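PDB 4M59: pentatricopeptide repeat-containing protein 10, chloroplastic from Zea mays, which binds specific intergenic chloroplast RNA segments in the atpH 5'-UTR and psaJ 3'-UTR and protects the transcripts against exonucleases. Local coordinates for residues 156-161 with 190-195; 142-147 with 162-167; 446-449 with 454-457; 463-468 with 496-501. The protein carries 4 engineered substitutions. One frame throughout, in Å; residues are numbered along the deposited sequence.

The four contacts sample two distant parts of a superhelical stack of helices. Contacts 1 and 2 both use helix 158-170 and have centres 14 Å apart; their segments alternate along the chain. Contact 3 closes before contact 4 opens, and it belongs to the loop between helix 438-449 and helix 458-468, the latter entering contact 4; their centres lie 17 Å apart. The two pairs sit on opposite sides of the chain's centre, with contact centres 58 to 66 Å apart between them. Contacts 1 and 4 join neighbouring predicted repeats; contact 2 lies within one predicted repeat and also touches RNA, so packing within and between repeats builds the superhelix that carries the RNA.

Contact 1. Residues 156-161 with 190-195; sequences RSWPRI and DGLVDE
With its CG swung opposite the backbone N (chi1 -175°), Trp158 extends its indole from the start of helix 158-170 toward Leu192 and Glu195, while the chain of Glu195 bends at its second torsion (chi2 -97°) and lies across the ring. Glu195 CG stands 4.0 Å above the Trp158 ring plane, displaced toward the rim, and CB of Glu195 comes within 3.7 Å of Trp158 CZ2. The carboxylate is turned almost upright to the indole, the planes 83° apart. Its OE2 lies 3.8 Å from Trp158 NE1 without forming a hydrogen bond, so the approach is carried by carbon. Leu192, the N-cap residue of helix 193-204, adds an apolar touch from CD1 to Trp158 CB at 3.9 Å. At the other end, the backbone N of Arg156 approaches Asp190 OD2 to 3.6 Å, again without a hydrogen bond, and the charged groups, Arg156 NH1 and Asp190 OD2, stay 5.9 Å apart. Replacing Trp158 with an alanine would probably open a gap against Leu192 CD1 and set the Glu195 chain free to turn. The indole also rests on Val183 and Cys187, so it touches both helix 177-188 and the start of helix 193-204. Such packing between helix starts of adjacent predicted repeats is characteristic of the pentatricopeptide alpha-solenoid, a superhelical stack of helical hairpins.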
loop_
_atom_site.group_PDB
_atom_site.type_symbol
_atom_site.label_atom_id
_atom_site.label_comp_id
_atom_site.label_asym_id
_atom_site.label_seq_id
_atom_site.Cartn_x
_atom_site.Cartn_y
_atom_site.Cartn_z
ATOM N N ARG A 156 -27.091 19.232 10.656
ATOM C CA ARG A 156 -28.207 20.122 10.907
ATOM C C ARG A 156 -28.649 20.089 12.354
ATOM O O ARG A 156 -29.833 20.003 12.634
ATOM C CB ARG A 156 -29.379 19.760 10.009
ATOM C CG ARG A 156 -29.159 20.084 8.555
ATOM C CD ARG A 156 -30.386 19.762 7.729
ATOM N NE ARG A 156 -30.203 20.136 6.332
ATOM C CZ ARG A 156 -29.507 19.423 5.457
ATOM N NH1 ARG A 156 -28.917 18.298 5.822
ATOM N NH2 ARG A 156 -29.397 19.842 4.213
ATOM N N SER A 157 -27.697 20.104 13.277
ATOM C CA SER A 157 -28.031 19.923 14.684
ATOM C C SER A 157 -27.517 21.050 15.565
ATOM O O SER A 157 -27.421 20.902 16.781
ATOM C CB SER A 157 -27.503 18.581 15.182
ATOM O OG SER A 157 -27.713 17.566 14.224
ATOM N N TRP A 158 -27.191 22.177 14.949
ATOM C CA TRP A 158 -26.698 23.314 15.696
ATOM C C TRP A 158 -27.685 23.889 16.713
ATOM O O TRP A 158 -27.296 24.197 17.829
ATOM C CB TRP A 158 -26.186 24.388 14.739
ATOM C CG TRP A 158 -25.554 25.543 15.411
ATOM C CD1 TRP A 158 -25.899 26.831 15.268
ATOM C CD2 TRP A 158 -24.460 25.515 16.324
ATOM N NE1 TRP A 158 -25.101 27.619 16.038
ATOM C CE2 TRP A 158 -24.206 26.830 16.694
ATOM C CE3 TRP A 158 -23.680 24.505 16.860
ATOM C CZ2 TRP A 158 -23.205 27.166 17.581
ATOM C CZ3 TRP A 158 -22.690 24.847 17.739
ATOM C CH2 TRP A 158 -22.460 26.163 18.090
ATOM N N PRO A 159 -28.956 24.037 16.344
ATOM C CA PRO A 159 -29.870 24.571 17.342
ATOM C C PRO A 159 -29.980 23.667 18.538
ATOM O O PRO A 159 -30.166 24.135 19.645
ATOM C CB PRO A 159 -31.200 24.580 16.613
ATOM C CG PRO A 159 -30.858 24.706 15.240
ATOM C CD PRO A 159 -29.623 23.917 15.043
ATOM N N ARG A 160 -29.895 22.363 18.307
ATOM C CA ARG A 160 -30.010 21.398 19.389
ATOM C C ARG A 160 -28.777 21.433 20.275
ATOM O O ARG A 160 -28.818 21.008 21.428
ATOM C CB ARG A 160 -30.232 19.991 18.831
ATOM C CG ARG A 160 -31.641 19.460 19.048
ATOM C CD ARG A 160 -31.905 18.223 18.209
ATOM N NE ARG A 160 -32.133 18.551 16.808
ATOM C CZ ARG A 160 -32.153 17.654 15.825
ATOM N NH1 ARG A 160 -32.365 18.043 14.576
ATOM N NH2 ARG A 160 -31.964 16.370 16.095
ATOM N N ILE A 161 -27.676 21.949 19.736
ATOM C CA ILE A 161 -26.445 22.069 20.491
ATOM C C ILE A 161 -26.489 23.294 21.367
ATOM O O ILE A 161 -26.168 23.248 22.541
ATOM C CB ILE A 161 -25.263 22.182 19.572
ATOM C CG1 ILE A 161 -25.106 20.879 18.810
ATOM C CG2 ILE A 161 -24.039 22.478 20.354
ATOM C CD1 ILE A 161 -24.152 20.936 17.695
ATOM N N ASP A 190 -20.166 20.731 9.311
ATOM C CA ASP A 190 -21.327 21.256 8.615
ATOM C C ASP A 190 -20.982 22.492 7.815
ATOM O O ASP A 190 -21.678 22.835 6.867
ATOM C CB ASP A 190 -22.454 21.562 9.589
ATOM C CG ASP A 190 -23.765 21.836 8.888
ATOM O OD1 ASP A 190 -23.990 22.988 8.470
ATOM O OD2 ASP A 190 -24.572 20.904 8.747
ATOM N N GLY A 191 -19.898 23.151 8.195
ATOM C CA GLY A 191 -19.473 24.366 7.537
ATOM C C GLY A 191 -19.921 25.577 8.320
ATOM O O GLY A 191 -20.110 26.649 7.772
ATOM N N LEU A 192 -20.103 25.392 9.614
ATOM C CA LEU A 192 -20.551 26.450 10.470
ATOM C C LEU A 192 -19.414 27.222 10.986
ATOM O O LEU A 192 -19.158 27.227 12.148
ATOM C CB LEU A 192 -21.250 25.866 11.637
ATOM C CG LEU A 192 -22.442 25.016 11.285
ATOM C CD1 LEU A 192 -22.939 24.379 12.511
ATOM C CD2 LEU A 192 -23.480 25.890 10.743
ATOM N N VAL A 193 -18.745 27.911 10.103
ATOM C CA VAL A 193 -17.525 28.610 10.437
ATOM C C VAL A 193 -17.737 29.724 11.428
ATOM O O VAL A 193 -17.019 29.835 12.400
ATOM C CB VAL A 193 -16.912 29.207 9.195
ATOM C CG1 VAL A 193 -15.548 29.713 9.512
ATOM C CG2 VAL A 193 -16.841 28.180 8.113
ATOM N N ASP A 194 -18.714 30.577 11.145
ATOM C CA ASP A 194 -18.945 31.777 11.942
ATOM C C ASP A 194 -19.332 31.468 13.384
ATOM O O ASP A 194 -18.944 32.183 14.306
ATOM C CB ASP A 194 -20.021 32.647 11.294
ATOM C CG ASP A 194 -19.685 33.019 9.863
ATOM O OD1 ASP A 194 -18.488 33.203 9.561
ATOM O OD2 ASP A 194 -20.622 33.126 9.044
ATOM N N GLU A 195 -20.150 30.436 13.563
ATOM C CA GLU A 195 -20.676 30.093 14.880
ATOM C C GLU A 195 -19.604 29.435 15.732
ATOM O O GLU A 195 -19.581 29.594 16.953
ATOM C CB GLU A 195 -21.899 29.175 14.760
ATOM C CG GLU A 195 -22.041 28.474 13.420
ATOM C CD GLU A 195 -22.997 29.188 12.486
ATOM O OE1 GLU A 195 -22.633 29.396 11.312
ATOM O OE2 GLU A 195 -24.112 29.537 12.924
#

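Contact 2. Residues 142-147 with 162-167. With nucleotides of chain D.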
loop_
_atom_site.group_PDB
_atom_site.type_symbol
_atom_site.label_atom_id
_atom_site.label_comp_id
_atom_site.label_asym_id
_atom_site.label_seq_id
_atom_site.Cartn_x
_atom_site.Cartn_y
_atom_site.Cartn_z
ATOM N N VAL A 142 -19.859 14.213 31.031
ATOM C CA VAL A 142 -19.558 13.275 29.981
ATOM C C VAL A 142 -20.821 12.840 29.269
ATOM O O VAL A 142 -20.822 12.611 28.073
ATOM C CB VAL A 142 -18.852 12.083 30.555
ATOM C CG1 VAL A 142 -18.424 11.155 29.482
ATOM C CG2 VAL A 142 -17.659 12.550 31.303
ATOM N N THR A 143 -21.911 12.754 30.003
ATOM C CA THR A 143 -23.185 12.462 29.395
ATOM C C THR A 143 -23.575 13.572 28.436
ATOM O O THR A 143 -23.939 13.313 27.305
ATOM C CB THR A 143 -24.272 12.264 30.453
ATOM O OG1 THR A 143 -23.873 11.225 31.344
ATOM C CG2 THR A 143 -25.557 11.858 29.812
ATOM N N TYR A 144 -23.495 14.811 28.889
ATOM C CA TYR A 144 -23.856 15.922 28.040
ATOM C C TYR A 144 -22.920 15.962 26.861
ATOM O O TYR A 144 -23.321 16.274 25.762
ATOM C CB TYR A 144 -23.766 17.245 28.797
ATOM C CG TYR A 144 -24.906 17.554 29.735
ATOM C CD1 TYR A 144 -26.083 18.103 29.271
ATOM C CD2 TYR A 144 -24.787 17.340 31.087
ATOM C CE1 TYR A 144 -27.110 18.396 30.129
ATOM C CE2 TYR A 144 -25.811 17.631 31.942
ATOM C CZ TYR A 144 -26.966 18.158 31.463
ATOM O OH TYR A 144 -27.982 18.440 32.334
ATOM N N ASN A 145 -21.667 15.633 27.100
ATOM C CA ASN A 145 -20.660 15.698 26.058
ATOM C C ASN A 145 -20.816 14.620 24.998
ATOM O O ASN A 145 -20.573 14.852 23.826
ATOM C CB ASN A 145 -19.264 15.618 26.669
ATOM C CG ASN A 145 -18.817 16.916 27.276
ATOM O OD1 ASN A 145 -19.310 17.969 26.937
ATOM N ND2 ASN A 145 -17.854 16.843 28.160
ATOM N N VAL A 146 -21.208 13.435 25.424
ATOM C CA VAL A 146 -21.451 12.366 24.491
ATOM C C VAL A 146 -22.566 12.740 23.560
ATOM O O VAL A 146 -22.449 12.610 22.358
ATOM C CB VAL A 146 -21.819 11.098 25.214
ATOM C CG1 VAL A 146 -22.558 10.184 24.318
ATOM C CG2 VAL A 146 -20.588 10.438 25.699
ATOM N N VAL A 147 -23.650 13.233 24.116
ATOM C CA VAL A 147 -24.814 13.568 23.332
ATOM C C VAL A 147 -24.516 14.683 22.367
ATOM O O VAL A 147 -25.108 14.772 21.307
ATOM C CB VAL A 147 -25.953 13.955 24.245
ATOM C CG1 VAL A 147 -27.187 14.237 23.457
ATOM C CG2 VAL A 147 -26.204 12.849 25.216
ATOM N N VAL A 162 -26.922 24.406 20.777
ATOM C CA VAL A 162 -27.073 25.655 21.511
ATOM C C VAL A 162 -28.093 25.503 22.635
ATOM O O VAL A 162 -27.890 26.013 23.736
ATOM C CB VAL A 162 -27.513 26.802 20.583
ATOM C CG1 VAL A 162 -27.741 28.075 21.385
ATOM C CG2 VAL A 162 -26.478 27.031 19.493
ATOM N N ALA A 163 -29.184 24.799 22.354
ATOM C CA ALA A 163 -30.209 24.574 23.353
ATOM C C ALA A 163 -29.752 23.667 24.475
ATOM O O ALA A 163 -30.170 23.835 25.605
ATOM C CB ALA A 163 -31.438 24.010 22.717
ATOM N N LEU A 164 -28.900 22.705 24.167
ATOM C CA LEU A 164 -28.453 21.767 25.175
ATOM C C LEU A 164 -27.335 22.373 25.967
ATOM O O LEU A 164 -27.111 22.012 27.114
ATOM C CB LEU A 164 -27.983 20.476 24.537
ATOM C CG LEU A 164 -27.586 19.372 25.505
ATOM C CD1 LEU A 164 -28.782 18.875 26.258
ATOM C CD2 LEU A 164 -26.952 18.252 24.755
ATOM N N LEU A 165 -26.619 23.290 25.344
ATOM C CA LEU A 165 -25.588 24.015 26.045
ATOM C C LEU A 165 -26.228 24.790 27.169
ATOM O O LEU A 165 -25.737 24.792 28.282
ATOM C CB LEU A 165 -24.862 24.952 25.097
ATOM C CG LEU A 165 -23.764 24.317 24.259
ATOM C CD1 LEU A 165 -23.333 25.265 23.190
ATOM C CD2 LEU A 165 -22.606 23.971 25.133
ATOM N N ASP A 166 -27.352 25.429 26.870
ATOM C CA ASP A 166 -28.100 26.153 27.879
ATOM C C ASP A 166 -28.527 25.261 29.033
ATOM O O ASP A 166 -28.219 25.548 30.179
ATOM C CB ASP A 166 -29.322 26.827 27.270
ATOM C CG ASP A 166 -28.960 28.013 26.414
ATOM O OD1 ASP A 166 -27.793 28.437 26.448
ATOM O OD2 ASP A 166 -29.843 28.525 25.709
ATOM N N GLU A 167 -29.227 24.178 28.721
ATOM C CA GLU A 167 -29.693 23.243 29.741
ATOM C C GLU A 167 -28.568 22.816 30.673
ATOM O O GLU A 167 -28.659 22.980 31.887
ATOM C CB GLU A 167 -30.326 22.013 29.093
ATOM C CG GLU A 167 -31.301 22.324 27.971
ATOM C CD GLU A 167 -31.884 21.070 27.352
ATOM O OE1 GLU A 167 -31.761 19.991 27.967
ATOM O OE2 GLU A 167 -32.464 21.162 26.250
ATOM P P U D 2 -14.191 6.663 26.934
ATOM O OP1 U D 2 -13.823 6.006 25.652
ATOM O OP2 U D 2 -13.128 7.037 27.895
ATOM O "O5'" U D 2 -15.027 7.972 26.578
ATOM C "C5'" U D 2 -16.216 7.896 25.804
ATOM C "C4'" U D 2 -16.697 9.269 25.410
ATOM O "O4'" U D 2 -16.972 10.053 26.597
ATOM C "C3'" U D 2 -15.698 10.113 24.631
ATOM O "O3'" U D 2 -15.678 9.787 23.251
ATOM C "C2'" U D 2 -16.144 11.541 24.934
ATOM O "O2'" U D 2 -17.237 11.915 24.109
ATOM C "C1'" U D 2 -16.644 11.410 26.375
ATOM N N1 U D 2 -15.630 11.819 27.377
ATOM C C2 U D 2 -15.693 13.104 27.888
ATOM O O2 U D 2 -16.536 13.916 27.549
ATOM N N3 U D 2 -14.728 13.418 28.818
ATOM C C4 U D 2 -13.730 12.590 29.279
ATOM O O4 U D 2 -12.930 13.006 30.116
ATOM C C5 U D 2 -13.729 11.282 28.708
ATOM C C6 U D 2 -14.656 10.946 27.804
ATOM O "O5'" G D 1 -13.931 5.432 31.281
ATOM C "C5'" G D 1 -14.600 4.379 30.602
ATOM C "C4'" G D 1 -15.860 4.867 29.928
ATOM O "O4'" G D 1 -16.811 5.325 30.931
ATOM C "C3'" G D 1 -15.694 6.062 28.997
ATOM O "O3'" G D 1 -15.235 5.710 27.705
ATOM C "C2'" G D 1 -17.091 6.665 28.995
ATOM O "O2'" G D 1 -17.956 5.904 28.162
ATOM C "C1'" G D 1 -17.505 6.458 30.449
ATOM N N9 G D 1 -17.171 7.623 31.301
ATOM C C8 G D 1 -15.953 8.252 31.415
ATOM N N7 G D 1 -15.945 9.248 32.253
ATOM C C5 G D 1 -17.239 9.280 32.741
ATOM C C6 G D 1 -17.825 10.154 33.687
ATOM O O6 G D 1 -17.301 11.093 34.293
ATOM N N1 G D 1 -19.161 9.847 33.902
ATOM C C2 G D 1 -19.849 8.831 33.289
ATOM N N2 G D 1 -21.138 8.720 33.647
ATOM N N3 G D 1 -19.314 8.003 32.401
ATOM C C4 G D 1 -18.008 8.277 32.179
#
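Val142 meets the RNA with both methyls, CG1 reaching U2 O4' of chain D at 3.4 Å and CG2 reaching G1 O6 of chain D at 3.3 Å. With an alanine in place of Val142 both methyls go, and the U2 sugar and the G1 base would probably lose the wedge between them and be freer to shift. Further on, Tyr144 faces helix 158-170 instead: Leu164 CD1 comes to the edge of its ring, 4.1 Å from Tyr144 CD1. Asn145 is directed back to the RNA, its CG opposite the carbonyl carbon (chi1 -78°), and ND2 donates to U2 O2 of chain D over 3.3 Å at an angle of 144°. Second-shell bonds fix the amide, with OD1 paired to Thr179 OG1 and ND2 also bonded to Asp176 OD1. Val146 then places CG2 3.7 Å from U2 O4' of chain D. Val147 closes the walk with CG1 4.2 Å from Leu164 CD2, so the two branches of that leucine serve Tyr144 and Val147 separately. One helix thus packs on helix 158-170 while also offering Val142, Asn145 and Val146 to the RNA. An asparagine from one predicted repeat with an aspartate from the start of the next is the PPR-code combination for uracil, consistent with U2 here.

Contact 3. Residues 446-449 with 454-457; sequences SKMR and KPNE
Over one face of the Arg449 guanidinium sits Pro455, its CG 4.0 Å from Arg449 CZ, while NH2 of Arg449 has a weak hydrogen bond to Tyr460 OH. The meeting lies where helix 438-449 passes through a loop to helix 458-468, the link between successive helical hairpins in the pentatricopeptide superhelix. The arginine and the proline cross at about a right angle, and the pyrrolidine offers a ring corner to the flat cation. NH1 of Arg449 comes nearest, 3.7 Å from Pro455 CD. The contact is one of dispersion between a flat cation and a saturated ring, with no hydrogen bond between the two segments. A bend at the third torsion of Arg449 (chi3 -141°) helps carry the guanidinium over the proline. Met448, one residue earlier, comes to the same proline from another direction, and its chain also touches Tyr425 of helix 422-435, so it bridges the loop and the preceding helix. Farther along the loop, Asn456 packs on Arg522 of the second subunit, which places this loop beside the dimer partner. The corner atom Pro455 CG meets both side chains, the guanidinium and, at 4.1 Å, the methyl CE of Met448.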
loop_
_atom_site.group_PDB
_atom_site.type_symbol
_atom_site.label_atom_id
_atom_site.label_comp_id
_atom_site.label_asym_id
_atom_site.label_seq_id
_atom_site.Cartn_x
_atom_site.Cartn_y
_atom_site.Cartn_z
ATOM N N SER A 446 20.381 -24.987 -6.791
ATOM C CA SER A 446 21.153 -26.140 -6.393
ATOM C C SER A 446 22.270 -25.677 -5.488
ATOM O O SER A 446 22.529 -26.283 -4.458
ATOM C CB SER A 446 21.731 -26.832 -7.619
ATOM O OG SER A 446 22.839 -26.120 -8.121
ATOM N N LYS A 447 22.912 -24.586 -5.852
ATOM C CA LYS A 447 24.004 -24.087 -5.050
ATOM C C LYS A 447 23.454 -23.692 -3.724
ATOM O O LYS A 447 24.085 -23.868 -2.717
ATOM C CB LYS A 447 24.624 -22.867 -5.698
ATOM C CG LYS A 447 25.781 -22.291 -4.951
ATOM C CD LYS A 447 27.008 -23.095 -5.191
ATOM C CE LYS A 447 28.212 -22.408 -4.631
ATOM N NZ LYS A 447 28.012 -22.126 -3.202
ATOM N N MET A 448 22.250 -23.135 -3.736
ATOM C CA MET A 448 21.565 -22.779 -2.506
ATOM C C MET A 448 21.392 -24.040 -1.673
ATOM O O MET A 448 21.553 -24.030 -0.454
ATOM C CB MET A 448 20.203 -22.167 -2.825
ATOM C CG MET A 448 19.480 -21.571 -1.630
ATOM S SD MET A 448 18.169 -20.436 -2.117
ATOM C CE MET A 448 17.725 -21.074 -3.729
ATOM N N ARG A 449 21.067 -25.130 -2.359
ATOM C CA ARG A 449 20.897 -26.432 -1.730
ATOM C C ARG A 449 22.197 -27.029 -1.209
ATOM O O ARG A 449 22.209 -27.682 -0.163
ATOM C CB ARG A 449 20.228 -27.409 -2.701
ATOM C CG ARG A 449 18.715 -27.267 -2.776
ATOM C CD ARG A 449 18.110 -28.355 -3.648
ATOM N NE ARG A 449 17.015 -27.848 -4.472
ATOM C CZ ARG A 449 15.794 -27.596 -4.017
ATOM N NH1 ARG A 449 15.504 -27.801 -2.739
ATOM N NH2 ARG A 449 14.860 -27.135 -4.838
ATOM N N LYS A 454 17.443 -23.986 2.168
ATOM C CA LYS A 454 16.188 -24.432 1.596
ATOM C C LYS A 454 15.460 -23.248 1.014
ATOM O O LYS A 454 15.240 -22.255 1.691
ATOM C CB LYS A 454 15.315 -25.092 2.665
ATOM N N PRO A 455 15.078 -23.355 -0.251
ATOM C CA PRO A 455 14.372 -22.334 -1.004
ATOM C C PRO A 455 13.087 -21.879 -0.354
ATOM O O PRO A 455 12.305 -22.702 0.086
ATOM C CB PRO A 455 14.055 -23.054 -2.298
ATOM C CG PRO A 455 15.157 -23.981 -2.462
ATOM C CD PRO A 455 15.445 -24.488 -1.102
ATOM N N ASN A 456 12.881 -20.571 -0.297
ATOM C CA ASN A 456 11.643 -20.034 0.233
ATOM C C ASN A 456 10.545 -20.153 -0.806
ATOM O O ASN A 456 10.683 -20.867 -1.798
ATOM C CB ASN A 456 11.818 -18.569 0.633
ATOM C CG ASN A 456 13.031 -18.337 1.514
ATOM O OD1 ASN A 456 13.426 -17.198 1.753
ATOM N ND2 ASN A 456 13.624 -19.421 2.006
ATOM N N GLU A 457 9.457 -19.444 -0.566
ATOM C CA GLU A 457 8.349 -19.394 -1.485
ATOM C C GLU A 457 8.653 -18.441 -2.606
ATOM O O GLU A 457 8.456 -18.759 -3.765
ATOM C CB GLU A 457 7.112 -18.926 -0.747
ATOM C CG GLU A 457 6.193 -18.071 -1.564
ATOM C CD GLU A 457 5.051 -17.542 -0.756
ATOM O OE1 GLU A 457 5.081 -16.354 -0.392
ATOM O OE2 GLU A 457 4.123 -18.319 -0.475
#

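Contact 4. Residues 463-468 with 496-501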
loop_
_atom_site.group_PDB
_atom_site.type_symbol
_atom_site.label_atom_id
_atom_site.label_comp_id
_atom_site.label_asym_id
_atom_site.label_seq_id
_atom_site.Cartn_x
_atom_site.Cartn_y
_atom_site.Cartn_z
ATOM N N LEU A 463 11.751 -18.269 -9.481
ATOM C CA LEU A 463 12.131 -19.349 -10.359
ATOM C C LEU A 463 11.001 -19.618 -11.304
ATOM O O LEU A 463 11.201 -19.948 -12.457
ATOM C CB LEU A 463 12.408 -20.600 -9.547
ATOM C CG LEU A 463 12.924 -21.805 -10.320
ATOM C CD1 LEU A 463 14.326 -21.548 -10.790
ATOM C CD2 LEU A 463 12.873 -23.047 -9.469
ATOM N N LEU A 464 9.792 -19.465 -10.812
ATOM C CA LEU A 464 8.650 -19.716 -11.632
ATOM C C LEU A 464 8.606 -18.678 -12.712
ATOM O O LEU A 464 8.532 -18.995 -13.879
ATOM C CB LEU A 464 7.412 -19.622 -10.785
ATOM C CG LEU A 464 6.165 -20.199 -11.405
ATOM C CD1 LEU A 464 6.462 -21.563 -11.918
ATOM C CD2 LEU A 464 5.141 -20.263 -10.335
ATOM N N GLN A 465 8.658 -17.423 -12.301
ATOM C CA GLN A 465 8.635 -16.324 -13.238
ATOM C C GLN A 465 9.790 -16.464 -14.200
ATOM O O GLN A 465 9.671 -16.165 -15.378
ATOM C CB GLN A 465 8.722 -14.998 -12.490
ATOM C CG GLN A 465 7.444 -14.611 -11.791
ATOM C CD GLN A 465 7.546 -13.299 -11.045
ATOM O OE1 GLN A 465 8.601 -12.940 -10.535
ATOM N NE2 GLN A 465 6.438 -12.576 -10.969
ATOM N N CYS A 466 10.916 -16.926 -13.670
ATOM C CA CYS A 466 12.129 -17.103 -14.455
ATOM C C CYS A 466 11.905 -18.052 -15.626
ATOM O O CYS A 466 12.490 -17.879 -16.695
ATOM C CB CYS A 466 13.260 -17.624 -13.571
ATOM S SG CYS A 466 14.899 -17.000 -14.008
ATOM N N TYR A 467 11.062 -19.059 -15.420
ATOM C CA TYR A 467 10.815 -20.043 -16.461
ATOM C C TYR A 467 9.826 -19.485 -17.460
ATOM O O TYR A 467 9.784 -19.888 -18.607
ATOM C CB TYR A 467 10.218 -21.322 -15.867
ATOM C CG TYR A 467 11.186 -22.279 -15.209
ATOM C CD1 TYR A 467 12.191 -22.883 -15.928
ATOM C CD2 TYR A 467 11.054 -22.615 -13.880
ATOM C CE1 TYR A 467 13.057 -23.766 -15.337
ATOM C CE2 TYR A 467 11.920 -23.504 -13.279
ATOM C CZ TYR A 467 12.917 -24.074 -14.017
ATOM O OH TYR A 467 13.783 -24.958 -13.431
ATOM N N ALA A 468 9.016 -18.554 -17.005
ATOM C CA ALA A 468 7.948 -18.037 -17.830
ATOM C C ALA A 468 8.468 -17.147 -18.940
ATOM O O ALA A 468 8.063 -17.261 -20.082
ATOM C CB ALA A 468 6.986 -17.282 -16.975
ATOM N N LEU A 496 0.131 -19.665 -6.247
ATOM C CA LEU A 496 -0.924 -19.968 -7.193
ATOM C C LEU A 496 -1.137 -18.798 -8.120
ATOM O O LEU A 496 -1.632 -18.954 -9.221
ATOM C CB LEU A 496 -2.222 -20.260 -6.460
ATOM C CG LEU A 496 -2.243 -21.448 -5.510
ATOM C CD1 LEU A 496 -3.537 -21.480 -4.769
ATOM C CD2 LEU A 496 -2.075 -22.708 -6.293
ATOM N N ARG A 497 -0.769 -17.616 -7.659
ATOM C CA ARG A 497 -0.898 -16.418 -8.458
ATOM C C ARG A 497 0.167 -16.424 -9.530
ATOM O O ARG A 497 -0.108 -16.210 -10.697
ATOM C CB ARG A 497 -0.735 -15.197 -7.565
ATOM C CG ARG A 497 -0.959 -13.877 -8.233
ATOM C CD ARG A 497 -0.564 -12.754 -7.310
ATOM N NE ARG A 497 -0.546 -11.474 -7.993
ATOM C CZ ARG A 497 -1.632 -10.782 -8.297
ATOM N NH1 ARG A 497 -1.521 -9.626 -8.919
ATOM N NH2 ARG A 497 -2.827 -11.246 -7.989
ATOM N N THR A 498 1.388 -16.701 -9.116
ATOM C CA THR A 498 2.520 -16.753 -10.014
ATOM C C THR A 498 2.360 -17.871 -11.040
ATOM O O THR A 498 3.087 -17.936 -12.012
ATOM C CB THR A 498 3.817 -16.930 -9.209
ATOM O OG1 THR A 498 3.840 -15.981 -8.141
ATOM C CG2 THR A 498 5.029 -16.705 -10.067
ATOM N N LEU A 499 1.382 -18.736 -10.831
ATOM C CA LEU A 499 1.173 -19.873 -11.715
ATOM C C LEU A 499 0.155 -19.604 -12.794
ATOM O O LEU A 499 0.312 -20.052 -13.915
ATOM C CB LEU A 499 0.756 -21.106 -10.920
ATOM C CG LEU A 499 1.900 -22.006 -10.487
ATOM C CD1 LEU A 499 1.373 -23.140 -9.664
ATOM C CD2 LEU A 499 2.597 -22.529 -11.697
ATOM N N VAL A 500 -0.898 -18.888 -12.451
ATOM C CA VAL A 500 -1.889 -18.514 -13.430
ATOM C C VAL A 500 -1.228 -17.661 -14.481
ATOM O O VAL A 500 -1.526 -17.758 -15.660
ATOM C CB VAL A 500 -2.995 -17.715 -12.784
ATOM C CG1 VAL A 500 -3.859 -17.100 -13.821
ATOM C CG2 VAL A 500 -3.806 -18.602 -11.896
ATOM N N ILE A 501 -0.298 -16.839 -14.033
ATOM C CA ILE A 501 0.421 -15.930 -14.901
ATOM C C ILE A 501 1.458 -16.645 -15.745
ATOM O O ILE A 501 1.530 -16.446 -16.944
ATOM C CB ILE A 501 1.105 -14.845 -14.069
ATOM C CG1 ILE A 501 0.063 -13.873 -13.541
ATOM C CG2 ILE A 501 2.123 -14.100 -14.886
ATOM C CD1 ILE A 501 0.610 -12.850 -12.604
#
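Leu464 and Thr498 carry most of this buried contact, their side chains sliding past each other in opposite directions between two helices. CG of Leu464 is opposite its backbone N (chi1 -165°), which sends the isobutyl group across the gap; CD2 of Leu464 there reaches Thr498 CG2 at 3.6 Å. The same methyl lies against the backbone as well, 3.5 Å from Thr498 O. Thr498 thus shows its methyl to the leucine, while its hydroxyl is engaged elsewhere: OG1 is hydrogen-bonded to Ser461 OG and to Val494 O, so the polar atom is satisfied despite its burial. Gln465 contributes the aliphatic part of its chain, its CG 3.6 Å from Thr498 CG2 and its chain crossing the threonine at about a right angle. Leu499, whose backbone bond to CB points away, nevertheless brings CD2 to 3.7 Å from Leu464 CD2. Both leucines also pack on helix 473-483, Leu464 on Ile479 and Leu499 on Ile476. No hydrogen bond spans the segments; van der Waals packing joins them. Over these short segments the helices run nearly parallel, at 3°, with axes 9.7 Å apart. Beside the contact Ile501 packs on a sugar of the bound RNA. Parallel neighbours stacked side by side, drawn from successive predicted repeats and facing the RNA, are characteristic of the pentatricopeptide superhelix.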